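Local structure of ethyl acetate hydrolase (Pseudomonas veronii, 5EFZ) at residues P65-K73 against Y257-L266; G227-R237 against I331-D341. The protein hydrolyses ethyl acetate and other short acetate esters to the alcohol and acetate, a step in the breakdown of short-chain methyl ketones such as 2-butanone. All blocks are in the same frame, centred on the assembly; numbering follows the deposited sequence.

Contact 1. Residues P65-K73 against Y257-L266. With ACT (acetate ion), chain O; EDO (1,2-ethanediol), chain L.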
loop_
_atom_site.group_PDB
_atom_site.type_symbol
_atom_site.label_atom_id
_atom_site.label_comp_id
_atom_site.label_asym_id
_atom_site.label_seq_id
_atom_site.Cartn_x
_atom_site.Cartn_y
_atom_site.Cartn_z
ATOM N N PRO A 65 -6.455 -16.478 -19.490
ATOM C CA PRO A 65 -5.104 -16.603 -18.901
ATOM C C PRO A 65 -5.170 -16.572 -17.387
ATOM O O PRO A 65 -6.181 -16.177 -16.830
ATOM C CB PRO A 65 -4.350 -15.354 -19.411
ATOM C CG PRO A 65 -5.221 -14.806 -20.555
ATOM C CD PRO A 65 -6.647 -15.162 -20.131
ATOM N N THR A 66 -4.112 -17.014 -16.714
ATOM C CA THR A 66 -4.137 -17.063 -15.246
ATOM C C THR A 66 -3.293 -15.923 -14.677
ATOM O O THR A 66 -2.489 -15.285 -15.400
ATOM C CB THR A 66 -3.616 -18.437 -14.724
ATOM O OG1 THR A 66 -2.262 -18.596 -15.137
ATOM C CG2 THR A 66 -4.443 -19.632 -15.344
ATOM N N TRP A 67 -3.482 -15.655 -13.388
ATOM C CA TRP A 67 -2.886 -14.484 -12.779
ATOM C C TRP A 67 -1.705 -14.871 -11.900
ATOM O O TRP A 67 -1.314 -16.041 -11.830
ATOM C CB TRP A 67 -3.934 -13.707 -11.960
ATOM C CG TRP A 67 -4.699 -14.525 -10.946
ATOM C CD1 TRP A 67 -4.184 -15.368 -9.985
ATOM C CD2 TRP A 67 -6.127 -14.530 -10.764
ATOM N NE1 TRP A 67 -5.212 -15.915 -9.231
ATOM C CE2 TRP A 67 -6.411 -15.424 -9.694
ATOM C CE3 TRP A 67 -7.188 -13.880 -11.408
ATOM C CZ2 TRP A 67 -7.720 -15.665 -9.251
ATOM C CZ3 TRP A 67 -8.492 -14.130 -10.977
ATOM C CH2 TRP A 67 -8.745 -15.013 -9.907
ATOM N N TYR A 68 -1.130 -13.868 -11.247
ATOM C CA TYR A 68 0.048 -14.080 -10.405
ATOM C C TYR A 68 -0.242 -15.079 -9.281
ATOM O O TYR A 68 -1.188 -14.877 -8.549
ATOM C CB TYR A 68 0.510 -12.751 -9.793
ATOM C CG TYR A 68 1.643 -12.962 -8.791
ATOM C CD1 TYR A 68 2.969 -13.076 -9.218
ATOM C CD2 TYR A 68 1.380 -13.046 -7.418
ATOM C CE1 TYR A 68 4.013 -13.282 -8.299
ATOM C CE2 TYR A 68 2.428 -13.254 -6.485
ATOM C CZ TYR A 68 3.723 -13.364 -6.943
ATOM O OH TYR A 68 4.723 -13.574 -6.027
ATOM N N SER A 69 0.602 -16.123 -9.152
ATOM C CA SER A 69 0.504 -17.167 -8.122
ATOM C C SER A 69 -0.679 -18.121 -8.353
ATOM O O SER A 69 -0.870 -19.072 -7.603
ATOM C CB SER A 69 0.436 -16.577 -6.687
ATOM O OG SER A 69 -0.860 -16.075 -6.386
ATOM N N GLY A 70 -1.421 -17.899 -9.427
ATOM C CA GLY A 70 -2.659 -18.619 -9.649
ATOM C C GLY A 70 -2.539 -19.751 -10.656
ATOM O O GLY A 70 -1.519 -19.911 -11.359
ATOM N N THR A 71 -3.581 -20.570 -10.705
ATOM C CA THR A 71 -3.653 -21.645 -11.672
ATOM C C THR A 71 -5.027 -21.649 -12.309
ATOM O O THR A 71 -5.919 -20.867 -11.940
ATOM C CB THR A 71 -3.411 -23.041 -11.052
ATOM O OG1 THR A 71 -4.520 -23.360 -10.191
ATOM C CG2 THR A 71 -2.054 -23.107 -10.255
ATOM N N SER A 72 -5.193 -22.530 -13.280
ATOM C CA SER A 72 -6.479 -22.648 -13.959
ATOM C C SER A 72 -7.606 -23.018 -12.975
ATOM O O SER A 72 -8.768 -22.689 -13.215
ATOM C CB SER A 72 -6.389 -23.693 -15.093
ATOM O OG SER A 72 -5.676 -24.857 -14.672
ATOM N N LYS A 73 -7.262 -23.708 -11.885
ATOM C CA LYS A 73 -8.259 -24.151 -10.920
ATOM C C LYS A 73 -9.025 -22.964 -10.349
ATOM O O LYS A 73 -10.258 -23.017 -10.213
ATOM C CB LYS A 73 -7.626 -24.926 -9.763
ATOM C CG LYS A 73 -8.642 -25.743 -8.986
ATOM C CD LYS A 73 -9.326 -26.656 -9.996
ATOM C CE LYS A 73 -10.360 -27.571 -9.390
ATOM N NZ LYS A 73 -10.924 -28.451 -10.457
ATOM N N TYR A 257 -2.338 -19.245 2.076
ATOM C CA TYR A 257 -2.423 -19.236 0.605
ATOM C C TYR A 257 -1.027 -19.391 -0.017
ATOM O O TYR A 257 -0.827 -20.200 -0.928
ATOM C CB TYR A 257 -3.096 -17.935 0.101
ATOM C CG TYR A 257 -3.081 -17.808 -1.422
ATOM C CD1 TYR A 257 -2.175 -16.990 -2.051
ATOM C CD2 TYR A 257 -3.974 -18.533 -2.204
ATOM C CE1 TYR A 257 -2.122 -16.910 -3.452
ATOM C CE2 TYR A 257 -3.938 -18.454 -3.599
ATOM C CZ TYR A 257 -3.015 -17.632 -4.198
ATOM O OH TYR A 257 -2.969 -17.532 -5.573
ATOM N N PHE A 258 -0.068 -18.620 0.474
ATOM C CA PHE A 258 1.272 -18.625 -0.114
ATOM C C PHE A 258 2.177 -19.722 0.437
ATOM O O PHE A 258 3.165 -20.052 -0.203
ATOM C CB PHE A 258 1.972 -17.268 0.083
ATOM C CG PHE A 258 1.436 -16.180 -0.822
ATOM C CD1 PHE A 258 1.717 -16.209 -2.187
ATOM C CD2 PHE A 258 0.627 -15.162 -0.323
ATOM C CE1 PHE A 258 1.211 -15.214 -3.047
ATOM C CE2 PHE A 258 0.125 -14.147 -1.172
ATOM C CZ PHE A 258 0.402 -14.205 -2.536
ATOM N N ALA A 259 1.866 -20.259 1.613
ATOM C CA ALA A 259 2.768 -21.221 2.283
ATOM C C ALA A 259 3.265 -22.400 1.417
ATOM O O ALA A 259 4.426 -22.782 1.527
ATOM C CB ALA A 259 2.091 -21.795 3.561
ATOM N N PRO A 260 2.391 -23.021 0.609
ATOM C CA PRO A 260 2.913 -24.214 -0.081
ATOM C C PRO A 260 3.544 -23.923 -1.442
ATOM O O PRO A 260 3.876 -24.889 -2.160
ATOM C CB PRO A 260 1.658 -25.072 -0.268
ATOM C CG PRO A 260 0.587 -24.024 -0.533
ATOM C CD PRO A 260 0.933 -22.859 0.385
ATOM N N MET A 261 3.690 -22.645 -1.799
ATOM C CA MET A 261 4.066 -22.277 -3.170
ATOM C C MET A 261 5.577 -22.239 -3.338
ATOM O O MET A 261 6.313 -22.188 -2.361
ATOM C CB MET A 261 3.456 -20.934 -3.561
ATOM C CG MET A 261 1.904 -20.975 -3.555
ATOM S SD MET A 261 1.243 -19.487 -4.294
ATOM C CE MET A 261 -0.524 -19.856 -4.280
ATOM N N ASP A 262 6.032 -22.294 -4.586
ATOM C CA ASP A 262 7.465 -22.382 -4.844
ATOM C C ASP A 262 8.073 -20.991 -5.053
ATOM O O ASP A 262 7.649 -20.269 -5.938
ATOM C CB ASP A 262 7.729 -23.227 -6.083
ATOM C CG ASP A 262 9.215 -23.355 -6.371
ATOM O OD1 ASP A 262 9.913 -23.973 -5.522
ATOM O OD2 ASP A 262 9.662 -22.856 -7.440
ATOM N N PRO A 263 9.075 -20.622 -4.249
ATOM C CA PRO A 263 9.668 -19.282 -4.374
ATOM C C PRO A 263 10.195 -18.984 -5.791
ATOM O O PRO A 263 9.926 -17.885 -6.292
ATOM C CB PRO A 263 10.827 -19.315 -3.353
ATOM C CG PRO A 263 10.372 -20.272 -2.289
ATOM C CD PRO A 263 9.532 -21.330 -3.032
ATOM N N ASN A 264 10.887 -19.929 -6.436
ATOM C CA ASN A 264 11.396 -19.645 -7.785
ATOM C C ASN A 264 10.244 -19.371 -8.760
ATOM O O ASN A 264 10.321 -18.438 -9.571
ATOM C CB ASN A 264 12.261 -20.781 -8.316
ATOM C CG ASN A 264 13.627 -20.825 -7.632
ATOM O OD1 ASN A 264 14.166 -19.786 -7.226
ATOM N ND2 ASN A 264 14.153 -22.018 -7.458
ATOM N N ASN A 265 9.177 -20.161 -8.699
ATOM C CA ASN A 265 8.012 -19.855 -9.571
ATOM C C ASN A 265 7.379 -18.470 -9.311
ATOM O O ASN A 265 6.997 -17.731 -10.248
ATOM C CB ASN A 265 6.926 -20.928 -9.421
ATOM C CG ASN A 265 7.342 -22.273 -9.966
ATOM O OD1 ASN A 265 8.348 -22.409 -10.701
ATOM N ND2 ASN A 265 6.584 -23.309 -9.579
ATOM N N LEU A 266 7.235 -18.091 -8.049
ATOM C CA LEU A 266 6.693 -16.773 -7.746
ATOM C C LEU A 266 7.589 -15.662 -8.338
ATOM O O LEU A 266 7.081 -14.655 -8.864
ATOM C CB LEU A 266 6.541 -16.578 -6.218
ATOM C CG LEU A 266 5.512 -17.507 -5.565
ATOM C CD1 LEU A 266 5.475 -17.273 -4.045
ATOM C CD2 LEU A 266 4.121 -17.249 -6.159
HETATM C C ACT O . -2.468 -10.984 -9.704
HETATM O O ACT O . -2.408 -9.784 -9.312
HETATM O OXT ACT O . -2.062 -11.239 -10.887
HETATM C CH3 ACT O . -3.026 -12.037 -8.807
HETATM C C1 EDO L . 13.654 -18.772 -11.371
HETATM O O1 EDO L . 12.991 -17.558 -10.933
HETATM C C2 EDO L . 14.845 -18.549 -12.320
HETATM O O2 EDO L . 14.901 -17.271 -12.987
HETATM O O HOH W 1 -5.216 -18.004 -7.151
#
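S69, Y68 and L266 bury most of the surface where the loop after strand 61-65 meets the turn joining helices 246-258 and 263-274. S69, with positive phi (72°) at the third position of a type II turn from W67 to G70, points its side chain toward the other segment. Its CB packs on L266 CD2 (3.8 Å) and on M261 SD, while S69 OG lies 2.7 Å from Y257 OH, in the plane of that ring at its edge. A water joins Y257 OH to W67 NE1.

With chi1 at 174°, the Y68 ring swings beside its own carbonyl carbon and runs at about a right angle to L266: Y68 OH rests 3.5 Å from L266 CB, and Y68 CE1 meets L266 O at the ring edge. Replacing Y68 by alanine would probably open a gap beside L266 and F258 CE1, leaving both less firmly packed.

Y68 N donates to acetate OXT (2.8 Å, 161°), and M152 N and S151 OG bind the same ion. A loop after a central strand that offers a backbone N-H beside that of the residue after the probable nucleophile is consistent with the oxyanion hole of an alpha/beta hydrolase.

Contact 2. Residues G227-R237 against I331-D341. With ACT (acetate ion), chain O.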
loop_
_atom_site.group_PDB
_atom_site.type_symbol
_atom_site.label_atom_id
_atom_site.label_comp_id
_atom_site.label_asym_id
_atom_site.label_seq_id
_atom_site.Cartn_x
_atom_site.Cartn_y
_atom_site.Cartn_z
ATOM N N GLY A 227 -3.331 -5.736 -1.084
ATOM C CA GLY A 227 -4.195 -6.541 -1.943
ATOM C C GLY A 227 -5.679 -6.343 -1.728
ATOM O O GLY A 227 -6.491 -6.774 -2.553
ATOM N N TRP A 228 -6.042 -5.706 -0.612
ATOM C CA TRP A 228 -7.477 -5.524 -0.296
ATOM C C TRP A 228 -7.756 -4.035 -0.310
ATOM O O TRP A 228 -7.520 -3.379 -1.330
ATOM C CB TRP A 228 -7.828 -6.189 1.042
ATOM C CG TRP A 228 -7.463 -7.686 1.079
ATOM C CD1 TRP A 228 -6.335 -8.257 1.625
ATOM C CD2 TRP A 228 -8.227 -8.760 0.516
ATOM N NE1 TRP A 228 -6.373 -9.636 1.463
ATOM C CE2 TRP A 228 -7.515 -9.960 0.766
ATOM C CE3 TRP A 228 -9.466 -8.824 -0.153
ATOM C CZ2 TRP A 228 -7.994 -11.219 0.360
ATOM C CZ3 TRP A 228 -9.936 -10.079 -0.576
ATOM C CH2 TRP A 228 -9.207 -11.266 -0.287
ATOM N N SER A 229 -8.262 -3.463 0.783
ATOM C CA SER A 229 -8.303 -2.010 0.906
ATOM C C SER A 229 -8.456 -1.642 2.375
ATOM O O SER A 229 -8.823 -2.482 3.192
ATOM C CB SER A 229 -9.464 -1.382 0.092
ATOM O OG SER A 229 -10.690 -1.613 0.767
ATOM N N PRO A 230 -8.127 -0.388 2.731
ATOM C CA PRO A 230 -8.409 0.017 4.111
ATOM C C PRO A 230 -9.908 -0.139 4.465
ATOM O O PRO A 230 -10.248 -0.505 5.591
ATOM C CB PRO A 230 -7.981 1.487 4.137
ATOM C CG PRO A 230 -6.829 1.523 3.107
ATOM C CD PRO A 230 -7.299 0.596 2.002
ATOM N N GLU A 231 -10.790 0.129 3.509
ATOM C CA GLU A 231 -12.228 -0.013 3.755
ATOM C C GLU A 231 -12.651 -1.461 3.997
ATOM O O GLU A 231 -13.553 -1.725 4.801
ATOM C CB GLU A 231 -13.043 0.527 2.573
ATOM C CG GLU A 231 -13.332 2.002 2.624
ATOM C CD GLU A 231 -14.098 2.397 3.869
ATOM O OE1 GLU A 231 -15.355 2.392 3.868
ATOM O OE2 GLU A 231 -13.432 2.715 4.867
ATOM N N PHE A 232 -12.026 -2.383 3.268
ATOM C CA PHE A 232 -12.233 -3.828 3.489
ATOM C C PHE A 232 -12.128 -4.149 4.974
ATOM O O PHE A 232 -13.015 -4.800 5.577
ATOM C CB PHE A 232 -11.199 -4.618 2.683
ATOM C CG PHE A 232 -11.267 -6.146 2.834
ATOM C CD1 PHE A 232 -12.115 -6.895 2.026
ATOM C CD2 PHE A 232 -10.386 -6.818 3.689
ATOM C CE1 PHE A 232 -12.150 -8.336 2.105
ATOM C CE2 PHE A 232 -10.394 -8.205 3.773
ATOM C CZ PHE A 232 -11.282 -8.972 2.987
ATOM N N PHE A 233 -11.032 -3.700 5.572
ATOM C CA PHE A 233 -10.779 -3.980 6.982
ATOM C C PHE A 233 -11.588 -3.112 7.899
ATOM O O PHE A 233 -12.072 -3.595 8.928
ATOM C CB PHE A 233 -9.280 -3.837 7.298
ATOM C CG PHE A 233 -8.440 -4.837 6.539
ATOM C CD1 PHE A 233 -8.499 -6.193 6.865
ATOM C CD2 PHE A 233 -7.623 -4.440 5.482
ATOM C CE1 PHE A 233 -7.726 -7.126 6.164
ATOM C CE2 PHE A 233 -6.880 -5.379 4.764
ATOM C CZ PHE A 233 -6.937 -6.720 5.106
ATOM N N ARG A 234 -11.750 -1.837 7.559
ATOM C CA ARG A 234 -12.472 -0.956 8.447
ATOM C C ARG A 234 -13.896 -1.449 8.651
ATOM O O ARG A 234 -14.445 -1.337 9.758
ATOM C CB ARG A 234 -12.516 0.495 7.923
ATOM C CG ARG A 234 -13.291 1.426 8.892
ATOM C CD ARG A 234 -13.466 2.850 8.367
ATOM N NE ARG A 234 -14.432 2.952 7.268
ATOM C CZ ARG A 234 -15.750 3.059 7.420
ATOM N NH1 ARG A 234 -16.285 3.059 8.632
ATOM N NH2 ARG A 234 -16.546 3.147 6.352
ATOM N N THR A 235 -14.493 -1.983 7.593
ATOM C CA THR A 235 -15.907 -2.362 7.667
ATOM C C THR A 235 -16.067 -3.832 8.055
ATOM O O THR A 235 -17.180 -4.344 8.127
ATOM C CB THR A 235 -16.647 -2.108 6.345
ATOM O OG1 THR A 235 -16.074 -2.914 5.309
ATOM C CG2 THR A 235 -16.568 -0.627 5.950
ATOM N N GLY A 236 -14.950 -4.503 8.317
ATOM C CA GLY A 236 -15.000 -5.842 8.877
ATOM C C GLY A 236 -15.291 -6.961 7.885
ATOM O O GLY A 236 -15.808 -8.005 8.280
ATOM N N ARG A 237 -14.898 -6.773 6.627
ATOM C CA ARG A 237 -15.083 -7.804 5.600
ATOM C C ARG A 237 -14.385 -9.122 5.966
ATOM O O ARG A 237 -14.899 -10.207 5.679
ATOM C CB ARG A 237 -14.576 -7.331 4.230
ATOM C CG ARG A 237 -15.511 -6.350 3.527
ATOM C CD ARG A 237 -16.779 -7.073 2.950
ATOM N NE ARG A 237 -16.362 -7.987 1.884
ATOM C CZ ARG A 237 -16.947 -9.147 1.613
ATOM N NH1 ARG A 237 -17.979 -9.550 2.334
ATOM N NH2 ARG A 237 -16.469 -9.920 0.636
ATOM N N ILE A 331 -15.177 -2.878 -2.388
ATOM C CA ILE A 331 -14.180 -2.464 -1.398
ATOM C C ILE A 331 -13.171 -3.586 -1.137
ATOM O O ILE A 331 -12.210 -3.386 -0.377
ATOM C CB ILE A 331 -14.836 -2.029 -0.067
ATOM C CG1 ILE A 331 -15.569 -3.208 0.580
ATOM C CG2 ILE A 331 -15.788 -0.812 -0.288
ATOM C CD1 ILE A 331 -16.017 -2.935 1.979
ATOM N N ASP A 332 -13.368 -4.769 -1.744
ATOM C CA ASP A 332 -12.403 -5.859 -1.527
ATOM C C ASP A 332 -11.119 -5.571 -2.303
ATOM O O ASP A 332 -10.098 -6.202 -2.070
ATOM C CB ASP A 332 -12.952 -7.238 -1.948
ATOM C CG ASP A 332 -14.013 -7.773 -0.986
ATOM O OD1 ASP A 332 -14.648 -6.977 -0.253
ATOM O OD2 ASP A 332 -14.248 -8.997 -0.975
ATOM N N GLY A 333 -11.156 -4.608 -3.210
ATOM C CA GLY A 333 -9.914 -4.199 -3.864
ATOM C C GLY A 333 -9.371 -5.304 -4.758
ATOM O O GLY A 333 -10.106 -6.175 -5.259
ATOM N N HIS A 334 -8.047 -5.305 -4.912
ATOM C CA HIS A 334 -7.463 -6.190 -5.907
ATOM C C HIS A 334 -7.840 -7.661 -5.729
ATOM O O HIS A 334 -8.200 -8.375 -6.706
ATOM C CB HIS A 334 -5.944 -6.041 -5.874
ATOM C CG HIS A 334 -5.284 -6.711 -7.035
ATOM N ND1 HIS A 334 -5.288 -6.159 -8.304
ATOM C CD2 HIS A 334 -4.633 -7.901 -7.131
ATOM C CE1 HIS A 334 -4.630 -6.971 -9.128
ATOM N NE2 HIS A 334 -4.226 -8.035 -8.444
ATOM N N LEU A 335 -7.759 -8.148 -4.491
ATOM C CA LEU A 335 -7.969 -9.583 -4.272
ATOM C C LEU A 335 -9.450 -9.954 -4.211
ATOM O O LEU A 335 -9.790 -11.119 -3.971
ATOM C CB LEU A 335 -7.245 -10.054 -3.005
ATOM C CG LEU A 335 -5.725 -10.032 -3.190
ATOM C CD1 LEU A 335 -5.000 -10.395 -1.883
ATOM C CD2 LEU A 335 -5.310 -10.957 -4.353
ATOM N N GLY A 336 -10.330 -8.993 -4.503
ATOM C CA GLY A 336 -11.699 -9.321 -4.899
ATOM C C GLY A 336 -11.675 -10.243 -6.118
ATOM O O GLY A 336 -12.662 -10.907 -6.407
ATOM N N LEU A 337 -10.539 -10.338 -6.816
ATOM C CA LEU A 337 -10.419 -11.308 -7.907
ATOM C C LEU A 337 -10.582 -12.742 -7.401
ATOM O O LEU A 337 -10.941 -13.631 -8.167
ATOM C CB LEU A 337 -9.069 -11.178 -8.625
ATOM C CG LEU A 337 -8.876 -9.947 -9.520
ATOM C CD1 LEU A 337 -7.402 -9.838 -9.929
ATOM C CD2 LEU A 337 -9.790 -10.024 -10.758
ATOM N N PHE A 338 -10.296 -12.962 -6.116
ATOM C CA PHE A 338 -10.365 -14.289 -5.522
ATOM C C PHE A 338 -11.818 -14.748 -5.272
ATOM O O PHE A 338 -12.055 -15.853 -4.775
ATOM C CB PHE A 338 -9.584 -14.315 -4.211
ATOM C CG PHE A 338 -8.086 -14.423 -4.402
ATOM C CD1 PHE A 338 -7.515 -14.345 -5.681
ATOM C CD2 PHE A 338 -7.252 -14.626 -3.306
ATOM C CE1 PHE A 338 -6.125 -14.455 -5.869
ATOM C CE2 PHE A 338 -5.865 -14.770 -3.481
ATOM C CZ PHE A 338 -5.303 -14.678 -4.752
ATOM N N GLY A 339 -12.778 -13.921 -5.631
ATOM C CA GLY A 339 -14.172 -14.317 -5.494
ATOM C C GLY A 339 -14.778 -14.146 -4.108
ATOM O O GLY A 339 -15.771 -14.790 -3.784
ATOM N N THR A 340 -14.197 -13.272 -3.291
ATOM C CA THR A 340 -14.718 -12.985 -1.964
ATOM C C THR A 340 -16.006 -12.150 -1.945
ATOM O O THR A 340 -16.764 -12.175 -0.964
ATOM C CB THR A 340 -13.654 -12.216 -1.134
ATOM O OG1 THR A 340 -13.139 -11.141 -1.933
ATOM C CG2 THR A 340 -12.494 -13.166 -0.788
ATOM N N ASP A 341 -16.222 -11.392 -3.012
ATOM C CA ASP A 341 -17.287 -10.403 -3.085
ATOM C C ASP A 341 -18.307 -10.819 -4.156
ATOM O O ASP A 341 -18.086 -10.631 -5.371
ATOM C CB ASP A 341 -16.709 -9.031 -3.397
ATOM C CG ASP A 341 -17.775 -7.946 -3.431
ATOM O OD1 ASP A 341 -18.999 -8.247 -3.461
ATOM O OD2 ASP A 341 -17.390 -6.765 -3.448
HETATM C C ACT O . -2.468 -10.984 -9.704
HETATM O O ACT O . -2.408 -9.784 -9.312
HETATM O OXT ACT O . -2.062 -11.239 -10.887
HETATM C CH3 ACT O . -3.026 -12.037 -8.807
#
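A buried contact, part aromatic packing and part salt bridge, joins W228 and R237, on either side of short helix 230-234, to the loop that carries H334, the probable catalytic histidine, before helix 342-356. The W228 indole is sandwiched: L335 CB stands over one face, 3.4 Å from the centroid of the six-membered ring in a CH-pi contact, and F232 CZ over the opposite face, while T340 OG1 meets the edge. Beside it the backbones bond, L335 N to G227 O (2.7 Å, 154°).

R237 curls back through bends at chi2 and chi3 to grip D332 side-on: R237 NE reaches D332 OD1 and R237 NH2 reaches D332 OD2, each at 2.9 Å on a syn lone pair, with guanidinium and carboxylate planes 20° apart. T340 OG1 takes the anti lone pair of D332 OD2 (2.6 Å), and R237 NH2 also donates to T340 O from above the carbonyl plane. F232 turns its edge to D332 OD1, and I331 CD1 packs on R237 CG and against T235 OG1. S229 is the helix N-cap: its OG accepts from F232 N and donates to I331 O (2.6 Å).

Three bonds fix the carboxylate of D332, two residues before H334, which bonds D305 and the acetate. The paired charges probably favour an ionised D332; its buried carbonyl O, approached by W228 CA (3.2 Å), has no hydrogen-bond partner.

Overall arrangement
Contacts 1 and 2, their centres 20 Å apart, approach the active site from different parts of the chain, and both touch one acetate ion, probably from the crystallisation liquor though also a product of the reaction, which marks that site. S151, the probable nucleophile, is hydrogen-bonded to it through OG; the nearest side-chain atoms of Y68 and S151 are about 6 Å apart, those of Y68 and H334 about 7 Å. The two contacts also pack directly: W67 CH2 lies 3.1 Å from L337 O, and F338 CZ lies 3.8 Å from Y257 OH. Along the chain their segments alternate, and helix 246-258 links them further, carrying Y257 in contact 1 and M254 against W228 and L335 in contact 2.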